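Local coordinates for conserved hypothetical protein (Streptococcus pneumoniae, PDB 2GK4), which is of unproven function but probably couples phosphopantothenate to cysteine in coenzyme A biosynthesis, as a CoaB-type ligase with a Rossmann-like fold, at residues I155-G159 and N182-L186; M4-S10 and Y85-S91; V172-R176 and V205-L210. All coordinates share one frame; numbering follows the deposited sequence. Where two conformers were deposited one is given.

Contact 1 of 3, residues I155-G159 and N182-L186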
ATOM      1  N   ILE A 155       9.265  20.242  24.419  1.00 23.59           N
ATOM      2  CA  ILE A 155       8.730  20.367  23.056  1.00 22.73           C
ATOM      3  C   ILE A 155       7.225  20.700  23.082  1.00 22.94           C
ATOM      4  O   ILE A 155       6.494  20.271  23.983  1.00 24.42           O
ATOM      5  CB  ILE A 155       9.033  19.104  22.196  1.00 22.48           C
ATOM      6  CG1 ILE A 155       8.970  19.450  20.695  1.00 21.53           C
ATOM      7  CG2 ILE A 155       8.110  17.923  22.592  1.00 22.28           C
ATOM      8  CD1 ILE A 155       9.317  18.284  19.784  1.00 20.83           C
ATOM      9  N   HIS A 156       6.762  21.516  22.138  1.00 22.18           N
ATOM     10  CA  HIS A 156       5.329  21.766  22.011  1.00 21.40           C
ATOM     11  C   HIS A 156       4.736  20.677  21.121  1.00 20.78           C
ATOM     12  O   HIS A 156       5.093  20.593  19.945  1.00 20.23           O
ATOM     13  CB  HIS A 156       5.109  23.155  21.421  1.00 22.67           C
ATOM     14  CG  HIS A 156       5.621  24.252  22.305  1.00 27.15           C
ATOM     15  ND1 HIS A 156       5.111  24.480  23.563  1.00 31.34           N
ATOM     16  CD2 HIS A 156       6.626  25.145  22.137  1.00 29.76           C
ATOM     17  CE1 HIS A 156       5.765  25.482  24.126  1.00 33.06           C
ATOM     18  NE2 HIS A 156       6.688  25.904  23.279  1.00 31.00           N
ATOM     19  N   LEU A 157       3.889  19.820  21.703  1.00 20.36           N
ATOM     20  CA  LEU A 157       3.358  18.658  20.991  1.00 20.96           C
ATOM     21  C   LEU A 157       1.953  18.922  20.473  1.00 20.22           C
ATOM     22  O   LEU A 157       1.020  19.153  21.252  1.00 21.14           O
ATOM     23  CB  LEU A 157       3.332  17.435  21.886  1.00 20.57           C
ATOM     24  CG  LEU A 157       2.645  16.166  21.404  1.00 21.22           C
ATOM     25  CD1 LEU A 157       3.208  15.729  20.030  1.00 22.46           C
ATOM     26  CD2 LEU A 157       2.878  15.071  22.494  1.00 22.32           C
ATOM     27  N   ILE A 158       1.802  18.818  19.166  1.00 20.44           N
ATOM     28  CA  ILE A 158       0.519  19.003  18.538  1.00 20.09           C
ATOM     29  C   ILE A 158       0.159  17.721  17.830  1.00 21.18           C
ATOM     30  O   ILE A 158       0.921  17.208  16.990  1.00 20.00           O
ATOM     31  CB  ILE A 158       0.518  20.195  17.540  1.00 20.42           C
ATOM     32  CG1 ILE A 158       0.799  21.492  18.304  1.00 20.39           C
ATOM     33  CG2 ILE A 158      -0.832  20.224  16.809  1.00 20.61           C
ATOM     34  CD1 ILE A 158       1.485  22.582  17.502  1.00 24.93           C
ATOM     35  N   GLY A 159      -0.982  17.164  18.205  1.00 20.66           N
ATOM     36  CA  GLY A 159      -1.458  15.941  17.534  1.00 21.88           C
ATOM     37  C   GLY A 159      -2.794  16.152  16.852  1.00 21.93           C
ATOM     38  O   GLY A 159      -3.365  17.260  16.900  1.00 22.31           O
ATOM     39  N   ASN A 182      -1.027  11.936  26.164  1.00 36.50           N
ATOM     40  CA  ASN A 182       0.208  12.260  25.428  1.00 35.47           C
ATOM     41  C   ASN A 182       0.937  13.484  25.944  1.00 34.31           C
ATOM     42  O   ASN A 182       1.967  13.890  25.385  1.00 33.81           O
ATOM     43  CB  ASN A 182      -0.104  12.448  23.941  1.00 35.83           C
ATOM     44  CG  ASN A 182      -0.534  11.165  23.275  1.00 37.64           C
ATOM     45  OD1 ASN A 182       0.191  10.178  23.292  1.00 41.17           O
ATOM     46  ND2 ASN A 182      -1.712  11.172  22.677  1.00 39.73           N
ATOM     47  N   GLN A 183       0.400  14.089  27.001  1.00 32.87           N
ATOM     48  CA  GLN A 183       0.862  15.404  27.440  1.00 32.39           C
ATOM     49  C   GLN A 183       0.986  16.345  26.251  1.00 31.29           C
ATOM     50  O   GLN A 183       1.911  17.184  26.167  1.00 31.30           O
ATOM     51  CB  GLN A 183       2.202  15.311  28.169  1.00 32.81           C
ATOM     52  CG  GLN A 183       2.242  14.263  29.233  1.00 34.55           C
ATOM     53  CD  GLN A 183       3.612  14.153  29.854  1.00 38.13           C
ATOM     54  OE1 GLN A 183       4.142  15.134  30.386  1.00 39.39           O
ATOM     55  NE2 GLN A 183       4.200  12.955  29.791  1.00 36.76           N
ATOM     56  N   ALA A 184       0.050  16.205  25.316  1.00 29.98           N
ATOM     57  CA  ALA A 184       0.031  17.061  24.162  1.00 28.35           C
ATOM     58  C   ALA A 184      -0.503  18.386  24.608  1.00 27.64           C
ATOM     59  O   ALA A 184      -1.257  18.484  25.603  1.00 28.91           O
ATOM     60  CB  ALA A 184      -0.844  16.459  23.025  1.00 27.79           C
ATOM     61  N   ASP A 185      -0.129  19.384  23.836  0.50 26.05           N
ATOM     62  CA  ASP A 185      -0.436  20.743  24.093  0.50 24.68           C
ATOM     63  C   ASP A 185      -1.776  21.099  23.400  0.50 24.40           C
ATOM     64  O   ASP A 185      -2.616  21.838  23.928  0.50 22.98           O
ATOM     65  CB  ASP A 185       0.760  21.532  23.594  0.50 24.70           C
ATOM     66  CG  ASP A 185       2.015  21.324  24.483  0.50 22.98           C
ATOM     67  OD1 ASP A 185       2.807  20.295  24.385  0.50 20.76           O
ATOM     68  OD2 ASP A 185       2.187  22.226  25.317  0.50 21.83           O
ATOM     69  N   LEU A 186      -1.987  20.473  22.250  1.00 23.62           N
ATOM     70  CA  LEU A 186      -3.072  20.779  21.348  1.00 22.73           C
ATOM     71  C   LEU A 186      -3.369  19.514  20.582  1.00 22.23           C
ATOM     72  O   LEU A 186      -2.440  18.844  20.116  1.00 20.90           O
ATOM     73  CB  LEU A 186      -2.648  21.875  20.370  1.00 22.75           C
ATOM     74  CG  LEU A 186      -3.554  22.153  19.165  1.00 23.33           C
ATOM     75  CD1 LEU A 186      -4.935  22.674  19.668  1.00 22.35           C
ATOM     76  CD2 LEU A 186      -2.888  23.206  18.232  1.00 23.27           C
TER
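The beta-alpha-beta crossover of this Rossmann-like domain, from strand 156-163 through helix 168-182 to strand 186-191, closes where Leu-157 meets Ala-184 and Asp-185 and where Ile-158 pairs with Leu-186. The chain leaves the helix through a Schellman motif, with positive phi (46°) at Gln-183, after which it runs alongside strand 156-163. Leu-157 O receives Asp-185 N at 2.8 Å and also a weak bond from Leu-186 N. Further on, Gly-159 N gives a bond of 2.9 Å to Leu-186 O, which completes the start of the parallel ladder. Asp-185 has two modelled conformers. In the one described, OD1 lies 2.9 Å from Leu-157 N, which meets it from above the carboxylate plane, and OD2 faces the edge of the His-156 ring, with the ring and carboxylate planes 77° apart; since a second conformer was modelled, both side-chain contacts are doubtful. The ring of His-156 also stacks with Tyr-230. Ile-158 and Leu-186 point to the face covered by Leu-223 of helix 216-228, where Ile-158 CG2 touches Leu-186 CD2 at 3.9 Å. Leu-157 lies on the other face. Its CG is anti to the backbone N (chi1 172°), which sets CG 3.9 Å from Ala-184 CB and brings CD2 to 3.3 Å from Asn-182 O.

Contact 2 of 3, residues M4-S10 and Y85-S91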
HETATM    1  N   MSE A   4      12.911  28.783  16.241  1.00 39.76           N
HETATM    2  CA  MSE A   4      12.341  27.487  16.589  1.00 39.44           C
HETATM    3  C   MSE A   4      12.133  26.588  15.366  1.00 35.41           C
HETATM    4  O   MSE A   4      11.645  27.018  14.329  1.00 35.33           O
HETATM    5  CB  MSE A   4      11.169  27.609  17.577  1.00 40.04           C
HETATM    6  CG  MSE A   4       9.749  27.568  17.096  1.00 41.54           C
HETATM    7 SE   MSE A   4       8.581  27.788  18.688  0.65 47.90          SE
HETATM    8  CE  MSE A   4       9.776  27.559  20.120  1.00 46.98           C
ATOM      9  N   LYS A   5      12.608  25.357  15.498  1.00 30.61           N
ATOM     10  CA  LYS A   5      12.648  24.395  14.417  1.00 27.68           C
ATOM     11  C   LYS A   5      11.438  23.493  14.594  1.00 25.52           C
ATOM     12  O   LYS A   5      11.119  23.089  15.725  1.00 24.09           O
ATOM     13  CB  LYS A   5      13.920  23.561  14.516  1.00 27.09           C
ATOM     14  CG  LYS A   5      15.229  24.336  14.292  1.00 31.25           C
ATOM     15  CD  LYS A   5      16.402  23.369  14.360  1.00 36.85           C
ATOM     16  CE  LYS A   5      17.741  24.068  14.168  1.00 41.08           C
ATOM     17  NZ  LYS A   5      18.859  23.072  14.249  1.00 44.10           N
ATOM     18  N   ILE A   6      10.759  23.200  13.490  1.00 23.04           N
ATOM     19  CA  ILE A   6       9.502  22.454  13.544  1.00 21.42           C
ATOM     20  C   ILE A   6       9.647  21.063  12.927  1.00 21.03           C
ATOM     21  O   ILE A   6      10.079  20.927  11.792  1.00 20.31           O
ATOM     22  CB  ILE A   6       8.368  23.204  12.789  1.00 22.26           C
ATOM     23  CG1 ILE A   6       8.426  24.728  13.036  1.00 22.29           C
ATOM     24  CG2 ILE A   6       7.007  22.603  13.133  1.00 22.09           C
ATOM     25  CD1 ILE A   6       8.028  25.172  14.394  1.00 24.84           C
ATOM     26  N   LEU A   7       9.248  20.032  13.683  1.00 19.96           N
ATOM     27  CA  LEU A   7       9.206  18.680  13.186  1.00 19.44           C
ATOM     28  C   LEU A   7       7.758  18.363  12.820  1.00 19.34           C
ATOM     29  O   LEU A   7       6.831  18.627  13.585  1.00 19.68           O
ATOM     30  CB  LEU A   7       9.708  17.715  14.293  1.00 19.17           C
ATOM     31  CG  LEU A   7       9.887  16.217  13.992  1.00 16.80           C
ATOM     32  CD1 LEU A   7      10.930  15.974  12.880  1.00 19.81           C
ATOM     33  CD2 LEU A   7      10.303  15.547  15.293  1.00 19.18           C
ATOM     34  N   VAL A   8       7.558  17.843  11.617  1.00 19.09           N
ATOM     35  CA  VAL A   8       6.224  17.563  11.131  1.00 18.98           C
ATOM     36  C   VAL A   8       6.183  16.136  10.657  1.00 18.40           C
ATOM     37  O   VAL A   8       7.163  15.637  10.050  1.00 19.22           O
ATOM     38  CB  VAL A   8       5.793  18.550   9.969  1.00 19.17           C
ATOM     39  CG1 VAL A   8       4.396  18.202   9.460  1.00 19.24           C
ATOM     40  CG2 VAL A   8       5.890  20.049  10.394  1.00 19.28           C
ATOM     41  N   THR A   9       5.076  15.433  10.931  1.00 18.72           N
ATOM     42  CA  THR A   9       4.885  14.134  10.301  1.00 18.28           C
ATOM     43  C   THR A   9       3.646  14.164   9.419  1.00 18.44           C
ATOM     44  O   THR A   9       2.650  14.869   9.714  1.00 18.63           O
ATOM     45  CB  THR A   9       4.743  12.942  11.310  1.00 17.96           C
ATOM     46  OG1 THR A   9       3.468  13.019  11.974  1.00 17.60           O
ATOM     47  CG2 THR A   9       5.885  12.945  12.388  1.00 17.77           C
ATOM     48  N   SER A  10       3.706  13.429   8.318  1.00 18.96           N
ATOM     49  CA  SER A  10       2.517  13.268   7.491  1.00 19.73           C
ATOM     50  C   SER A  10       2.495  11.934   6.753  1.00 20.01           C
ATOM     51  O   SER A  10       3.509  11.237   6.643  1.00 19.79           O
ATOM     52  CB  SER A  10       2.443  14.410   6.453  1.00 20.16           C
ATOM     53  OG  SER A  10       3.358  14.144   5.393  1.00 20.09           O
ATOM     54  N   TYR A  85      14.102  19.504  18.067  1.00 22.19           N
ATOM     55  CA  TYR A  85      13.030  20.392  17.550  1.00 21.68           C
ATOM     56  C   TYR A  85      12.247  20.992  18.696  1.00 21.75           C
ATOM     57  O   TYR A  85      12.188  20.415  19.781  1.00 21.62           O
ATOM     58  CB  TYR A  85      12.122  19.639  16.527  1.00 21.62           C
ATOM     59  CG  TYR A  85      12.940  19.343  15.274  1.00 20.84           C
ATOM     60  CD1 TYR A  85      13.806  18.254  15.232  1.00 20.33           C
ATOM     61  CD2 TYR A  85      12.911  20.214  14.187  1.00 21.36           C
ATOM     62  CE1 TYR A  85      14.611  18.015  14.112  1.00 23.15           C
ATOM     63  CE2 TYR A  85      13.733  19.993  13.054  1.00 24.22           C
ATOM     64  CZ  TYR A  85      14.571  18.893  13.031  1.00 24.47           C
ATOM     65  OH  TYR A  85      15.399  18.667  11.935  1.00 24.17           O
ATOM     66  N   GLN A  86      11.642  22.154  18.450  1.00 20.65           N
ATOM     67  CA  GLN A  86      10.904  22.879  19.488  1.00 21.49           C
ATOM     68  C   GLN A  86       9.375  22.671  19.384  1.00 20.06           C
ATOM     69  O   GLN A  86       8.604  22.941  20.332  1.00 20.01           O
ATOM     70  CB  GLN A  86      11.220  24.356  19.409  1.00 21.85           C
ATOM     71  CG  GLN A  86      12.646  24.722  19.863  1.00 25.66           C
ATOM     72  CD  GLN A  86      13.704  24.163  18.937  1.00 29.32           C
ATOM     73  OE1 GLN A  86      13.726  24.475  17.741  1.00 31.26           O
ATOM     74  NE2 GLN A  86      14.575  23.310  19.478  1.00 31.15           N
ATOM     75  N   VAL A  87       8.948  22.179  18.228  1.00 19.64           N
ATOM     76  CA  VAL A  87       7.540  21.860  17.998  1.00 19.64           C
ATOM     77  C   VAL A  87       7.456  20.572  17.210  1.00 19.00           C
ATOM     78  O   VAL A  87       8.258  20.354  16.297  1.00 19.29           O
ATOM     79  CB  VAL A  87       6.843  22.990  17.176  1.00 19.66           C
ATOM     80  CG1 VAL A  87       5.355  22.622  16.878  1.00 20.18           C
ATOM     81  CG2 VAL A  87       6.966  24.315  17.895  1.00 19.64           C
ATOM     82  N   LEU A  88       6.490  19.727  17.577  1.00 18.80           N
ATOM     83  CA  LEU A  88       6.132  18.530  16.768  1.00 19.41           C
ATOM     84  C   LEU A  88       4.650  18.633  16.352  1.00 18.55           C
ATOM     85  O   LEU A  88       3.764  18.730  17.194  1.00 18.45           O
ATOM     86  CB  LEU A  88       6.385  17.221  17.555  1.00 19.27           C
ATOM     87  CG  LEU A  88       5.778  15.956  16.928  1.00 20.10           C
ATOM     88  CD1 LEU A  88       6.346  15.706  15.490  1.00 20.63           C
ATOM     89  CD2 LEU A  88       6.052  14.751  17.820  1.00 21.09           C
ATOM     90  N   ILE A  89       4.408  18.589  15.044  1.00 18.65           N
ATOM     91  CA  ILE A  89       3.072  18.528  14.510  1.00 19.09           C
ATOM     92  C   ILE A  89       2.898  17.156  13.926  1.00 19.48           C
ATOM     93  O   ILE A  89       3.401  16.862  12.843  1.00 19.40           O
ATOM     94  CB  ILE A  89       2.802  19.637  13.446  1.00 19.88           C
ATOM     95  CG1 ILE A  89       3.048  21.000  14.045  1.00 19.08           C
ATOM     96  CG2 ILE A  89       1.386  19.471  12.857  1.00 19.24           C
ATOM     97  CD1 ILE A  89       3.019  22.155  12.973  1.00 20.99           C
ATOM     98  N   HIS A  90       2.231  16.302  14.697  1.00 19.52           N
ATOM     99  CA  HIS A  90       2.115  14.903  14.332  1.00 20.42           C
ATOM    100  C   HIS A  90       0.825  14.640  13.563  1.00 20.74           C
ATOM    101  O   HIS A  90      -0.250  14.451  14.168  1.00 22.04           O
ATOM    102  CB  HIS A  90       2.201  14.004  15.579  1.00 19.93           C
ATOM    103  CG  HIS A  90       2.173  12.549  15.236  1.00 21.93           C
ATOM    104  ND1 HIS A  90       1.334  11.643  15.853  1.00 27.15           N
ATOM    105  CD2 HIS A  90       2.844  11.860  14.285  1.00 21.00           C
ATOM    106  CE1 HIS A  90       1.531  10.444  15.327  1.00 23.31           C
ATOM    107  NE2 HIS A  90       2.435  10.555  14.366  1.00 28.37           N
ATOM    108  N   SER A  91       0.913  14.630  12.238  1.00 19.96           N
ATOM    109  CA  SER A  91      -0.277  14.365  11.446  1.00 20.35           C
ATOM    110  C   SER A  91      -0.293  13.041  10.698  1.00 20.49           C
ATOM    111  O   SER A  91      -1.307  12.698  10.048  1.00 21.36           O
ATOM    112  CB  SER A  91      -0.570  15.546  10.506  1.00 20.46           C
ATOM    113  OG  SER A  91       0.144  15.430   9.295  1.00 19.94           O
TER
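Gln-86 sets its CG beside the backbone N (chi1 -71°) and bends at chi2 (66°), and this fold carries OE1 across to Lys-5 N, 2.7 Å away. The bond is nearly straight and lies in the plane of the amide carbonyl. Gln-86 N answers with a bond of 2.9 Å to Lys-5 O, which also takes a weak one from Val-87 N; the side chain and backbone of one glutamine thus serve both the N-H and the C=O of Lys-5. Met-4, present as selenomethionine, curls at its far end over the same glutamine: its CE lies 3.6 Å from Gln-86 CB, and SE reaches Val-87. Tyr-85 lays its ring against the start of the first strand, with Leu-7 CD1 over one face, Leu-7 CB 3.7 Å from Tyr-85 CG, and Lys-5 CB approaching CD2 obliquely. Strands 5-9 and 87-90 are parallel neighbours in the middle of a Rossmann-like sheet, with axes 16° apart. They are strands 1 and 4 of the order 3-2-1-4-5, where the chain crosses over to build the other half of the sheet. Leu-7 lies at its centre: its N bonds Val-87 O and its O takes Ile-89 N, each at 2.8 Å. Ile-6, Val-8, Val-87 and Ile-89 share one face; Ile-6 CD1 lies alongside Val-87 CB, and helix 30-41 packs over Ile-6, Val-8 and Ile-89. Leu-7 and Leu-88 lie side by side on the other face. At the C-terminal ends Thr-9 O is gripped twice by Ser-91, by OG at 2.6 Å in the carbonyl plane and by N at 3.1 Å from above it. Thr-9 OG1 bonds Met-92 N, while Ser-91 O bonds a glycerol, probably from the crystallisation liquor.

Contact 3 of 3, residues V172-R176 and V205-L210; sequences VDIAR and VEKNQL
Arg-176 leaves helix 168-182 alongside Val-205 and reaches the backbone of the turn that follows it. From CB, with CG anti to the carbonyl carbon (chi1 -79°), the chain first brings CG to 3.5 Å from Val-205 CG1, the two side chains crossing at about a right angle. It stays extended from CG to NE. CD passes 3.9 Å from Lys-207 O, and NE then bonds Glu-206 O at 3.0 Å. NH1 bonds the same oxygen at 3.2 Å, so the guanidinium takes one backbone carbonyl side-on with two nitrogens. Glu-206 O lies close to the guanidinium plane, and each nitrogen is tilted modestly from the plane of the carbonyl. Such a double donor would probably polarise that peptide group. The faces of the guanidinium are covered too: Val-172 CG1, one helical turn back, sits over one, and Lys-207 O over the opposite one, both offset toward the rim. Lys-207 O is near NE but badly angled, and makes no bond to it. Beyond, NH1 comes within 3.5 Å of Leu-210 CD2, which also touches both methyls of Val-172, CG1 and CG2, each at 4.0 Å. Deeper in, Ala-175 CB meets Val-205 CG2 at 3.7 Å, and Ala-175 also touches Ile-187 and Ala-189 of the sheet. The carboxylate of Glu-206 makes a salt bridge with Lys-226 through OE2. In the 205-210 segment Glu-206 N bonds Gln-209 O, joining the arms of a beta hairpin between strands 202-205 and 210-213; a helix of a Rossmann-like alpha-beta-alpha sandwich thus packs against the antiparallel edge of its mixed sheet.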
ATOM      1  N   VAL A 172     -14.513  16.150  20.964  1.00 21.56           N
ATOM      2  CA  VAL A 172     -13.804  16.881  22.020  1.00 22.03           C
ATOM      3  C   VAL A 172     -13.415  15.988  23.210  1.00 21.58           C
ATOM      4  O   VAL A 172     -12.271  16.034  23.676  1.00 22.53           O
ATOM      5  CB  VAL A 172     -14.637  18.098  22.515  1.00 21.72           C
ATOM      6  CG1 VAL A 172     -14.007  18.718  23.785  1.00 23.41           C
ATOM      7  CG2 VAL A 172     -14.694  19.130  21.374  1.00 21.91           C
ATOM      8  N   ASP A 173     -14.360  15.170  23.673  1.00 21.09           N
ATOM      9  CA  ASP A 173     -14.143  14.199  24.758  1.00 23.27           C
ATOM     10  C   ASP A 173     -12.939  13.310  24.442  1.00 22.77           C
ATOM     11  O   ASP A 173     -11.986  13.225  25.238  1.00 22.79           O
ATOM     12  CB  ASP A 173     -15.447  13.393  24.965  1.00 23.42           C
ATOM     13  CG  ASP A 173     -15.299  12.127  25.859  1.00 30.37           C
ATOM     14  OD1 ASP A 173     -14.204  11.739  26.293  1.00 35.86           O
ATOM     15  OD2 ASP A 173     -16.343  11.468  26.094  1.00 35.86           O
ATOM     16  N   ILE A 174     -12.971  12.679  23.275  1.00 21.93           N
ATOM     17  CA  ILE A 174     -11.865  11.811  22.831  1.00 23.01           C
ATOM     18  C   ILE A 174     -10.527  12.566  22.653  1.00 22.55           C
ATOM     19  O   ILE A 174      -9.456  12.070  23.065  1.00 21.93           O
ATOM     20  CB  ILE A 174     -12.243  11.065  21.537  1.00 22.91           C
ATOM     21  CG1 ILE A 174     -13.515  10.219  21.753  1.00 25.20           C
ATOM     22  CG2 ILE A 174     -11.042  10.209  20.982  1.00 23.55           C
ATOM     23  CD1 ILE A 174     -13.401   9.107  22.829  1.00 25.82           C
ATOM     24  N   ALA A 175     -10.579  13.741  22.031  1.00 22.56           N
ATOM     25  CA  ALA A 175      -9.382  14.578  21.889  1.00 23.10           C
ATOM     26  C   ALA A 175      -8.773  14.948  23.237  1.00 24.32           C
ATOM     27  O   ALA A 175      -7.545  14.896  23.397  1.00 24.99           O
ATOM     28  CB  ALA A 175      -9.684  15.836  21.062  1.00 23.29           C
ATOM     29  N   ARG A 176      -9.606  15.305  24.220  1.00 23.50           N
ATOM     30  CA  ARG A 176      -9.081  15.649  25.540  1.00 24.97           C
ATOM     31  C   ARG A 176      -8.428  14.492  26.279  1.00 25.62           C
ATOM     32  O   ARG A 176      -7.429  14.682  26.965  1.00 25.88           O
ATOM     33  CB  ARG A 176     -10.151  16.305  26.401  1.00 25.54           C
ATOM     34  CG  ARG A 176     -10.290  17.754  25.997  1.00 26.20           C
ATOM     35  CD  ARG A 176     -11.185  18.538  26.868  1.00 27.91           C
ATOM     36  NE  ARG A 176     -11.083  19.926  26.445  1.00 24.99           N
ATOM     37  CZ  ARG A 176     -12.061  20.814  26.485  1.00 25.59           C
ATOM     38  NH1 ARG A 176     -11.810  22.052  26.062  1.00 24.15           N
ATOM     39  NH2 ARG A 176     -13.265  20.493  26.966  1.00 23.37           N
ATOM     40  N   VAL A 205      -8.483  21.476  20.010  1.00 19.16           N
ATOM     41  CA  VAL A 205      -8.781  21.092  21.361  1.00 20.03           C
ATOM     42  C   VAL A 205      -7.568  21.303  22.284  1.00 21.48           C
ATOM     43  O   VAL A 205      -6.471  20.667  22.155  1.00 21.51           O
ATOM     44  CB  VAL A 205      -9.303  19.610  21.436  1.00 19.88           C
ATOM     45  CG1 VAL A 205      -9.694  19.244  22.864  1.00 20.13           C
ATOM     46  CG2 VAL A 205     -10.523  19.425  20.531  1.00 19.09           C
ATOM     47  N   GLU A 206      -7.782  22.182  23.250  1.00 22.28           N
ATOM     48  CA  GLU A 206      -6.856  22.324  24.348  1.00 24.34           C
ATOM     49  C   GLU A 206      -7.521  21.916  25.662  1.00 24.87           C
ATOM     50  O   GLU A 206      -8.698  21.595  25.714  1.00 24.93           O
ATOM     51  CB  GLU A 206      -6.342  23.763  24.401  1.00 25.21           C
ATOM     52  CG  GLU A 206      -5.551  24.160  23.165  1.00 27.77           C
ATOM     53  CD  GLU A 206      -5.309  25.654  23.085  1.00 34.08           C
ATOM     54  OE1 GLU A 206      -6.256  26.438  23.246  1.00 38.53           O
ATOM     55  OE2 GLU A 206      -4.171  26.073  22.836  1.00 38.70           O
ATOM     56  N   LYS A 207      -6.741  21.935  26.734  1.00 26.31           N
ATOM     57  CA  LYS A 207      -7.197  21.466  28.025  1.00 27.62           C
ATOM     58  C   LYS A 207      -8.495  22.151  28.450  1.00 26.44           C
ATOM     59  O   LYS A 207      -9.457  21.488  28.819  1.00 27.48           O
ATOM     60  CB  LYS A 207      -6.099  21.737  29.041  1.00 28.32           C
ATOM     61  CG  LYS A 207      -6.351  21.136  30.400  1.00 33.18           C
ATOM     62  CD  LYS A 207      -5.023  20.711  31.017  1.00 39.82           C
ATOM     63  CE  LYS A 207      -4.246  21.889  31.594  1.00 42.76           C
ATOM     64  NZ  LYS A 207      -3.560  21.483  32.875  1.00 45.25           N
ATOM     65  N   ASN A 208      -8.526  23.472  28.339  1.00 25.54           N
ATOM     66  CA  ASN A 208      -9.654  24.272  28.819  1.00 25.46           C
ATOM     67  C   ASN A 208     -10.264  25.220  27.784  1.00 25.04           C
ATOM     68  O   ASN A 208     -11.063  26.106  28.150  1.00 25.59           O
ATOM     69  CB  ASN A 208      -9.212  25.142  30.006  1.00 27.19           C
ATOM     70  CG  ASN A 208      -8.863  24.331  31.252  1.00 27.73           C
ATOM     71  OD1 ASN A 208      -9.483  23.313  31.554  1.00 30.32           O
ATOM     72  ND2 ASN A 208      -7.847  24.780  31.965  1.00 31.56           N
ATOM     73  N   GLN A 209      -9.889  25.095  26.515  0.60 23.91           N
ATOM     74  CA  GLN A 209     -10.557  25.891  25.498  0.60 23.47           C
ATOM     75  C   GLN A 209     -10.564  25.189  24.169  0.60 22.56           C
ATOM     76  O   GLN A 209      -9.809  24.242  23.945  0.60 21.52           O
ATOM     77  CB  GLN A 209      -9.943  27.280  25.331  0.60 24.74           C
ATOM     78  CG  GLN A 209      -8.466  27.361  25.565  0.60 28.41           C
ATOM     79  CD  GLN A 209      -8.055  28.742  26.022  0.60 33.01           C
ATOM     80  OE1 GLN A 209      -7.809  28.962  27.205  0.60 38.14           O
ATOM     81  NE2 GLN A 209      -8.007  29.693  25.090  0.60 34.30           N
ATOM     82  N   LEU A 210     -11.423  25.708  23.308  1.00 21.02           N
ATOM     83  CA  LEU A 210     -11.651  25.188  21.979  1.00 20.44           C
ATOM     84  C   LEU A 210     -11.609  26.315  20.967  1.00 19.49           C
ATOM     85  O   LEU A 210     -11.957  27.472  21.272  1.00 19.65           O
ATOM     86  CB  LEU A 210     -13.062  24.569  21.895  1.00 19.92           C
ATOM     87  CG  LEU A 210     -13.439  23.419  22.835  1.00 21.43           C
ATOM     88  CD1 LEU A 210     -14.891  23.033  22.563  1.00 22.00           C
ATOM     89  CD2 LEU A 210     -12.511  22.219  22.682  1.00 21.19           C
TER

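How the contacts relate
From the N terminus, contact 2 comes first: strand 5-9 meets strand 87-90 after some 75 residues that hold two other strands of the sheet and their helices. It is complete before contact 1 opens at Ile-155, so the two stand in series, yet they touch, because strand 156-163 lies next to strand 87-90 and Ile-158 probably bonds Leu-88 and His-90. Contact 1 closes a short loop around helix 168-182. Contact 3 starts on that helix and ends at 205-210, so contacts 1 and 3 cross along the chain; Leu-186 packs against Val-205 where they meet. Contacts 2 and 1 follow one another across the parallel half of the sheet, and contact 3 ties helix 168-182 to the hairpin of its antiparallel edge.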